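Local structure of xylan esterase 1 (Thermoanaerobacterium sp. 'JW/SL YS485', 3FCY) at residues R91-P102 with G134-R143; A283-V294 with V306-Q314. The protein probably hydrolyses carboxylic esters, removing acetyl groups from xylan as an alpha/beta-hydrolase carbohydrate esterase of family CE7, and binds calcium. One frame throughout, in Å; residues are numbered along the deposited sequence.

Contact 1. Residues R91-P102 with G134-R143; sequences RGARIHAKYIKP and GFTVVAMDVR
K98 and A139 face each other as a hydrogen-bonded antiparallel pair, K98 N giving to A139 O and A139 N to K98 O; I100 and V137 repeat the pattern with a nearly straight I100 N to V137 O bond. Between and beyond them, the non-hydrogen-bonded pairs Y99-V138 and A97-M140 bring CA-H groups against carbonyls, closest where A97 CA lies 3.1 Å from A139 O. One further backbone bond, D141 N to H96 O (2.8 Å), lies past the last bridge.

The same two residues are also tied by their side chains. H96 ND1 donates to D141 OD2 (2.8 Å); ring and carboxylate lie side by side, planes 25° apart but offset, so ND1 comes from above the carboxylate plane and the N-H is bent, 137°. D141 OD1 takes the backbone N of S121. In the central sheet of the alpha/beta-hydrolase fold, this is where antiparallel strands 80-88 and 94-102 meet the parallel run that begins with 136-140 and 108-114.

Apolar pairs are A97 CB with V138 CG1 (3.8 Å) and I95 CG2 with M140 CG (4.0 Å). With its CG anti to the backbone N (chi1 168°), Y99 turns its ring edge to T136, CE1 lying 3.5 Å from CG2, and CD1 touches V138 CG2; Y99 OH and T136 OG1 both bond E196.

R143 stretches out beneath A93, whose CB sits 3.3 Å above the centre of the guanidinium plane, and I95 CD1 touches R143 NE at 3.4 Å. NE pairs with D183 and NH2 with V90 O. A leucine here would probably leave D183 without this salt bridge and A93 CB without the flat group it rests on.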
# COMPACT_ATOMS: atom_id res chain seq x y z
N ARG A 91 -28.74 23.76 22.83
CA ARG A 91 -29.19 22.42 23.18
C ARG A 91 -28.63 21.93 24.52
O ARG A 91 -28.62 20.73 24.80
CB ARG A 91 -28.85 21.42 22.06
CG ARG A 91 -29.34 21.85 20.67
CD ARG A 91 -30.81 22.29 20.69
NE ARG A 91 -31.21 23.01 19.48
CZ ARG A 91 -31.46 22.44 18.30
NH1 ARG A 91 -31.35 21.12 18.16
NH2 ARG A 91 -31.83 23.18 17.27
N GLY A 92 -28.17 22.88 25.34
CA GLY A 92 -27.64 22.54 26.65
C GLY A 92 -26.28 21.88 26.73
O GLY A 92 -25.89 21.41 27.80
N ALA A 93 -25.55 21.84 25.62
CA ALA A 93 -24.23 21.21 25.62
C ALA A 93 -23.18 22.03 26.36
O ALA A 93 -23.05 23.23 26.14
CB ALA A 93 -23.78 20.96 24.18
N ARG A 94 -22.43 21.38 27.24
CA ARG A 94 -21.38 22.04 28.00
C ARG A 94 -20.12 22.01 27.13
O ARG A 94 -19.57 20.95 26.86
CB ARG A 94 -21.14 21.29 29.31
CG ARG A 94 -20.44 22.09 30.39
CD ARG A 94 -21.25 23.31 30.82
NE ARG A 94 -20.62 23.98 31.95
CZ ARG A 94 -20.82 25.26 32.27
NH1 ARG A 94 -21.63 26.01 31.54
NH2 ARG A 94 -20.20 25.79 33.31
N ILE A 95 -19.68 23.19 26.68
CA ILE A 95 -18.51 23.30 25.81
C ILE A 95 -17.24 23.63 26.60
O ILE A 95 -17.28 24.38 27.58
CB ILE A 95 -18.71 24.39 24.74
CG1 ILE A 95 -20.08 24.23 24.08
CG2 ILE A 95 -17.61 24.31 23.69
CD1 ILE A 95 -20.29 22.89 23.37
N HIS A 96 -16.11 23.08 26.17
CA HIS A 96 -14.84 23.32 26.84
C HIS A 96 -13.81 23.97 25.93
O HIS A 96 -13.77 23.73 24.72
CB HIS A 96 -14.28 22.01 27.40
CG HIS A 96 -12.87 22.11 27.89
ND1 HIS A 96 -11.78 21.94 27.05
CD2 HIS A 96 -12.36 22.37 29.11
CE1 HIS A 96 -10.67 22.09 27.74
NE2 HIS A 96 -10.99 22.35 29.00
N ALA A 97 -12.96 24.80 26.54
CA ALA A 97 -11.90 25.48 25.82
C ALA A 97 -10.78 25.82 26.80
O ALA A 97 -11.04 26.16 27.96
CB ALA A 97 -12.42 26.76 25.17
N LYS A 98 -9.54 25.71 26.33
CA LYS A 98 -8.40 26.07 27.15
C LYS A 98 -8.43 27.60 27.13
O LYS A 98 -8.84 28.19 26.13
CB LYS A 98 -7.09 25.57 26.54
CG LYS A 98 -6.80 24.09 26.78
CD LYS A 98 -5.46 23.69 26.16
CE LYS A 98 -5.01 22.32 26.65
NZ LYS A 98 -6.01 21.26 26.34
N TYR A 99 -8.00 28.22 28.21
CA TYR A 99 -8.00 29.68 28.31
C TYR A 99 -6.74 30.13 29.04
O TYR A 99 -6.57 29.85 30.23
CB TYR A 99 -9.27 30.15 29.03
CG TYR A 99 -9.32 31.60 29.46
CD1 TYR A 99 -8.83 32.63 28.65
CD2 TYR A 99 -9.92 31.96 30.67
CE1 TYR A 99 -8.93 33.97 29.04
CE2 TYR A 99 -10.03 33.29 31.07
CZ TYR A 99 -9.54 34.29 30.24
OH TYR A 99 -9.68 35.61 30.63
N ILE A 100 -5.86 30.82 28.32
CA ILE A 100 -4.61 31.31 28.89
C ILE A 100 -4.61 32.83 28.87
O ILE A 100 -4.77 33.46 27.82
CB ILE A 100 -3.39 30.80 28.09
CG1 ILE A 100 -3.50 29.28 27.89
CG2 ILE A 100 -2.11 31.14 28.84
CD1 ILE A 100 -2.44 28.70 26.97
N LYS A 101 -4.44 33.42 30.04
CA LYS A 101 -4.45 34.86 30.20
C LYS A 101 -3.09 35.34 30.70
O LYS A 101 -2.61 34.91 31.75
CB LYS A 101 -5.54 35.24 31.21
CG LYS A 101 -5.69 36.72 31.47
CD LYS A 101 -6.71 36.95 32.58
CE LYS A 101 -6.82 38.43 32.92
NZ LYS A 101 -7.78 38.65 34.04
N PRO A 102 -2.45 36.24 29.94
CA PRO A 102 -1.14 36.76 30.35
C PRO A 102 -1.26 37.63 31.59
O PRO A 102 -2.26 38.33 31.78
CB PRO A 102 -0.68 37.55 29.12
CG PRO A 102 -1.97 38.08 28.57
CD PRO A 102 -2.89 36.88 28.68
N GLY A 134 1.72 38.80 24.34
CA GLY A 134 0.74 39.53 25.14
C GLY A 134 -0.72 39.22 24.84
O GLY A 134 -1.61 39.91 25.33
N PHE A 135 -0.96 38.20 24.03
CA PHE A 135 -2.32 37.80 23.68
C PHE A 135 -2.95 36.90 24.73
O PHE A 135 -2.26 36.20 25.46
CB PHE A 135 -2.35 36.98 22.39
CG PHE A 135 -2.37 37.77 21.12
CD1 PHE A 135 -3.25 37.42 20.09
CD2 PHE A 135 -1.47 38.81 20.90
CE1 PHE A 135 -3.22 38.08 18.86
CE2 PHE A 135 -1.43 39.48 19.67
CZ PHE A 135 -2.30 39.11 18.64
N THR A 136 -4.28 36.94 24.79
CA THR A 136 -5.02 36.02 25.63
C THR A 136 -5.25 34.95 24.57
O THR A 136 -5.55 35.28 23.41
CB THR A 136 -6.39 36.59 26.08
OG1 THR A 136 -6.23 37.26 27.33
CG2 THR A 136 -7.42 35.47 26.25
N VAL A 137 -5.08 33.68 24.91
CA VAL A 137 -5.28 32.61 23.93
C VAL A 137 -6.33 31.61 24.39
O VAL A 137 -6.29 31.13 25.52
CB VAL A 137 -3.95 31.85 23.64
CG1 VAL A 137 -4.20 30.73 22.62
CG2 VAL A 137 -2.90 32.82 23.11
N VAL A 138 -7.27 31.31 23.50
CA VAL A 138 -8.34 30.37 23.78
C VAL A 138 -8.36 29.29 22.69
O VAL A 138 -8.22 29.60 21.51
CB VAL A 138 -9.72 31.09 23.80
CG1 VAL A 138 -10.83 30.10 24.14
CG2 VAL A 138 -9.70 32.23 24.82
N ALA A 139 -8.52 28.04 23.10
CA ALA A 139 -8.57 26.92 22.17
C ALA A 139 -9.77 26.05 22.53
O ALA A 139 -9.76 25.36 23.55
CB ALA A 139 -7.28 26.10 22.25
N MET A 140 -10.79 26.09 21.68
CA MET A 140 -12.04 25.35 21.90
C MET A 140 -12.01 23.90 21.45
O MET A 140 -11.37 23.55 20.45
CB MET A 140 -13.18 26.07 21.18
CG MET A 140 -14.57 25.50 21.45
SD MET A 140 -15.82 26.13 20.28
CE MET A 140 -15.73 24.87 19.00
N ASP A 141 -12.71 23.04 22.19
CA ASP A 141 -12.83 21.63 21.83
C ASP A 141 -14.16 21.50 21.12
O ASP A 141 -15.17 22.05 21.57
CB ASP A 141 -12.83 20.73 23.07
CG ASP A 141 -11.45 20.55 23.67
OD1 ASP A 141 -10.45 20.69 22.93
OD2 ASP A 141 -11.37 20.26 24.89
N VAL A 142 -14.17 20.78 20.00
CA VAL A 142 -15.40 20.57 19.25
C VAL A 142 -16.23 19.51 19.96
O VAL A 142 -15.68 18.56 20.52
CB VAL A 142 -15.10 20.10 17.80
CG1 VAL A 142 -16.40 19.70 17.10
CG2 VAL A 142 -14.42 21.23 17.02
N ARG A 143 -17.55 19.69 19.96
CA ARG A 143 -18.46 18.74 20.60
C ARG A 143 -18.20 17.31 20.15
O ARG A 143 -18.04 17.04 18.97
CB ARG A 143 -19.91 19.07 20.25
CG ARG A 143 -20.38 20.44 20.70
CD ARG A 143 -21.85 20.65 20.33
NE ARG A 143 -22.32 21.95 20.78
CZ ARG A 143 -23.59 22.25 21.04
NH1 ARG A 143 -24.53 21.33 20.89
NH2 ARG A 143 -23.91 23.47 21.45

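Contact 2. Residues A283-V294 with V306-Q314; sequences AKRIKGDVLMCV and VFAAYNNIQ
M292 reaches from the strand into the helix side with its sulfur and methyl doing separate jobs. SD meets the edge of the Y310 ring, 3.8 Å from CD1 and close to the ring plane, a Met-aromatic contact; the bend at chi3 (56°) carries CE to V306 CG1 (3.7 Å), the two side chains running antiparallel past one another. Further along the strand, V294 lays CB against V306 CG1 and CG1 against F307 CE1, crossing that phenylalanine at about a right angle. Toward the strand's start, V290 and I313 come tip to tip, CG1 to CD1 at 3.8 Å.

This is the strand-to-helix packing of a beta-alpha-beta unit: strand 289-295, helix 303-310, then strand 317-322 parallel to the first. Strand 289-294 and helix 306-310 run nearly antiparallel, 165° apart, axes 9.7 Å at closest approach. The side chains of D298 and H327, predicted charge-relay residues, are about 6 Å from that of V294 and about 7 Å from that of V306, respectively.

Outside that layer, A283 CB packs on I313 CG1 and on N312 CB (3.8 Å). The type I turn from Y310 to I313 sets N312 and I313 against A283. N312 ND2 bonds T41 O and, from above the carbonyl plane, A308 O (2.6 Å, bent to 131°). One water takes the N-H of Q314 and donates to A283 O and I286 O, pinning Q314 to the 3-10 segment 283-285 and the residue just after it.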
# COMPACT_ATOMS: atom_id res chain seq x y z
N ALA A 283 -18.86 32.38 4.00
CA ALA A 283 -17.73 33.25 3.70
C ALA A 283 -18.06 34.70 3.37
O ALA A 283 -17.30 35.60 3.74
CB ALA A 283 -16.92 32.64 2.56
N LYS A 284 -19.17 34.95 2.70
CA LYS A 284 -19.54 36.31 2.33
C LYS A 284 -19.83 37.23 3.51
O LYS A 284 -19.83 38.45 3.36
CB LYS A 284 -20.75 36.30 1.39
CG LYS A 284 -22.06 35.93 2.06
CD LYS A 284 -23.20 35.91 1.06
CE LYS A 284 -24.51 35.54 1.74
NZ LYS A 284 -24.44 34.21 2.42
N ARG A 285 -20.05 36.66 4.69
CA ARG A 285 -20.35 37.44 5.88
C ARG A 285 -19.15 37.96 6.65
O ARG A 285 -19.26 38.89 7.45
CB ARG A 285 -21.21 36.63 6.85
CG ARG A 285 -22.53 36.17 6.29
CD ARG A 285 -23.35 35.53 7.37
NE ARG A 285 -24.71 35.27 6.92
CZ ARG A 285 -25.76 35.20 7.72
NH1 ARG A 285 -25.62 35.37 9.03
NH2 ARG A 285 -26.96 34.97 7.21
N ILE A 286 -18.00 37.34 6.41
CA ILE A 286 -16.77 37.72 7.10
C ILE A 286 -16.41 39.19 6.86
O ILE A 286 -16.49 39.68 5.74
CB ILE A 286 -15.61 36.81 6.66
CG1 ILE A 286 -15.96 35.35 6.99
CG2 ILE A 286 -14.31 37.24 7.34
CD1 ILE A 286 -14.92 34.34 6.56
N LYS A 287 -16.03 39.88 7.94
CA LYS A 287 -15.66 41.28 7.86
C LYS A 287 -14.18 41.47 8.17
O LYS A 287 -13.55 42.40 7.66
CB LYS A 287 -16.48 42.11 8.85
CG LYS A 287 -17.98 41.82 8.83
CD LYS A 287 -18.62 42.19 7.51
CE LYS A 287 -18.69 43.70 7.33
NZ LYS A 287 -19.37 44.09 6.06
N GLY A 288 -13.63 40.59 8.99
CA GLY A 288 -12.23 40.71 9.35
C GLY A 288 -11.30 40.40 8.19
O GLY A 288 -11.75 39.93 7.15
N ASP A 289 -10.01 40.69 8.37
CA ASP A 289 -9.03 40.42 7.33
C ASP A 289 -8.74 38.92 7.34
O ASP A 289 -8.69 38.30 8.41
CB ASP A 289 -7.73 41.19 7.58
CG ASP A 289 -7.96 42.69 7.69
OD1 ASP A 289 -8.86 43.22 6.98
OD2 ASP A 289 -7.24 43.35 8.46
N VAL A 290 -8.54 38.34 6.17
CA VAL A 290 -8.29 36.91 6.06
C VAL A 290 -6.96 36.55 5.40
O VAL A 290 -6.54 37.17 4.43
CB VAL A 290 -9.42 36.23 5.26
CG1 VAL A 290 -9.20 34.71 5.22
CG2 VAL A 290 -10.78 36.56 5.88
N LEU A 291 -6.29 35.55 5.97
CA LEU A 291 -5.04 35.04 5.43
C LEU A 291 -5.23 33.53 5.38
O LEU A 291 -5.48 32.89 6.40
CB LEU A 291 -3.84 35.37 6.32
CG LEU A 291 -2.53 34.70 5.88
CD1 LEU A 291 -2.12 35.23 4.50
CD2 LEU A 291 -1.42 34.98 6.89
N MET A 292 -5.12 32.96 4.18
CA MET A 292 -5.29 31.52 4.03
C MET A 292 -4.08 30.90 3.34
O MET A 292 -3.23 31.61 2.80
CB MET A 292 -6.54 31.23 3.20
CG MET A 292 -7.86 31.63 3.86
SD MET A 292 -9.31 31.35 2.80
CE MET A 292 -9.12 29.63 2.43
N CYS A 293 -3.99 29.57 3.39
CA CYS A 293 -2.91 28.87 2.72
C CYS A 293 -3.50 27.61 2.11
O CYS A 293 -4.48 27.06 2.62
CB CYS A 293 -1.76 28.53 3.69
SG CYS A 293 -2.14 27.36 5.00
N VAL A 294 -2.93 27.16 1.00
CA VAL A 294 -3.43 25.99 0.31
C VAL A 294 -2.29 25.18 -0.30
O VAL A 294 -1.38 25.73 -0.92
CB VAL A 294 -4.43 26.40 -0.80
CG1 VAL A 294 -3.77 27.37 -1.76
CG2 VAL A 294 -4.95 25.16 -1.54
N VAL A 306 -10.87 24.84 -1.45
CA VAL A 306 -10.26 25.88 -0.63
C VAL A 306 -10.41 27.23 -1.33
O VAL A 306 -10.76 28.22 -0.70
CB VAL A 306 -8.76 25.57 -0.37
CG1 VAL A 306 -8.09 26.75 0.35
CG2 VAL A 306 -8.64 24.30 0.47
N PHE A 307 -10.16 27.26 -2.64
CA PHE A 307 -10.30 28.51 -3.38
C PHE A 307 -11.75 28.96 -3.46
O PHE A 307 -12.03 30.15 -3.55
CB PHE A 307 -9.71 28.40 -4.78
CG PHE A 307 -8.27 28.81 -4.86
CD1 PHE A 307 -7.25 27.87 -4.73
CD2 PHE A 307 -7.92 30.15 -5.00
CE1 PHE A 307 -5.91 28.25 -4.75
CE2 PHE A 307 -6.58 30.54 -5.02
CZ PHE A 307 -5.58 29.59 -4.89
N ALA A 308 -12.68 28.00 -3.41
CA ALA A 308 -14.10 28.34 -3.46
C ALA A 308 -14.45 29.18 -2.23
O ALA A 308 -15.18 30.17 -2.33
CB ALA A 308 -14.94 27.07 -3.48
N ALA A 309 -13.92 28.79 -1.07
CA ALA A 309 -14.19 29.53 0.15
C ALA A 309 -13.50 30.88 0.06
O ALA A 309 -14.09 31.91 0.35
CB ALA A 309 -13.68 28.76 1.36
N TYR A 310 -12.23 30.86 -0.35
CA TYR A 310 -11.45 32.08 -0.49
C TYR A 310 -12.11 33.08 -1.44
O TYR A 310 -12.19 34.28 -1.14
CB TYR A 310 -10.05 31.74 -1.03
CG TYR A 310 -9.17 32.95 -1.25
CD1 TYR A 310 -8.60 33.62 -0.17
CD2 TYR A 310 -8.92 33.43 -2.53
CE1 TYR A 310 -7.79 34.75 -0.37
CE2 TYR A 310 -8.12 34.55 -2.74
CZ TYR A 310 -7.56 35.20 -1.66
OH TYR A 310 -6.76 36.30 -1.86
N ASN A 311 -12.59 32.60 -2.58
CA ASN A 311 -13.21 33.47 -3.57
C ASN A 311 -14.59 33.99 -3.22
O ASN A 311 -15.16 34.80 -3.95
CB ASN A 311 -13.23 32.79 -4.94
CG ASN A 311 -11.85 32.68 -5.56
OD1 ASN A 311 -11.03 33.60 -5.42
ND2 ASN A 311 -11.58 31.58 -6.24
N ASN A 312 -15.14 33.54 -2.09
CA ASN A 312 -16.45 34.02 -1.66
C ASN A 312 -16.31 35.07 -0.57
O ASN A 312 -17.30 35.64 -0.10
CB ASN A 312 -17.31 32.85 -1.18
CG ASN A 312 -18.03 32.16 -2.32
OD1 ASN A 312 -18.88 32.75 -2.98
ND2 ASN A 312 -17.68 30.90 -2.57
N ILE A 313 -15.06 35.31 -0.16
CA ILE A 313 -14.75 36.29 0.87
C ILE A 313 -14.68 37.67 0.23
O ILE A 313 -14.04 37.85 -0.82
CB ILE A 313 -13.40 35.95 1.55
CG1 ILE A 313 -13.54 34.65 2.35
CG2 ILE A 313 -12.97 37.09 2.46
CD1 ILE A 313 -12.25 34.18 2.99
N GLN A 314 -15.33 38.65 0.85
CA GLN A 314 -15.36 40.01 0.33
C GLN A 314 -14.48 40.99 1.10
O GLN A 314 -14.23 42.09 0.62
CB GLN A 314 -16.81 40.54 0.33
CG GLN A 314 -17.77 39.69 -0.48
CD GLN A 314 -19.18 40.27 -0.51
OE1 GLN A 314 -19.78 40.55 0.54
NE2 GLN A 314 -19.71 40.47 -1.71
O HOH W 1 -16.48 38.39 3.28

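How the contacts relate
Both contacts are largely buried and reach the same mixed sheet, on opposite sides of the chain's centre, with centres 24 Å apart and no touch between them. Contact 1 is made within the sheet, strand against strand, and so rests on backbone hydrogen bonds, with polar side chains adding a His-carboxylate bond. Contact 2 joins a strand to the helix lying over it: no direct hydrogen bond crosses, apolar side chains and one sulfur-aromatic contact do the work, and a water bridges the segments. Contact 2 reaches the surface at K284 and Q314, which are exposed, whereas no touching residue of contact 1 is exposed.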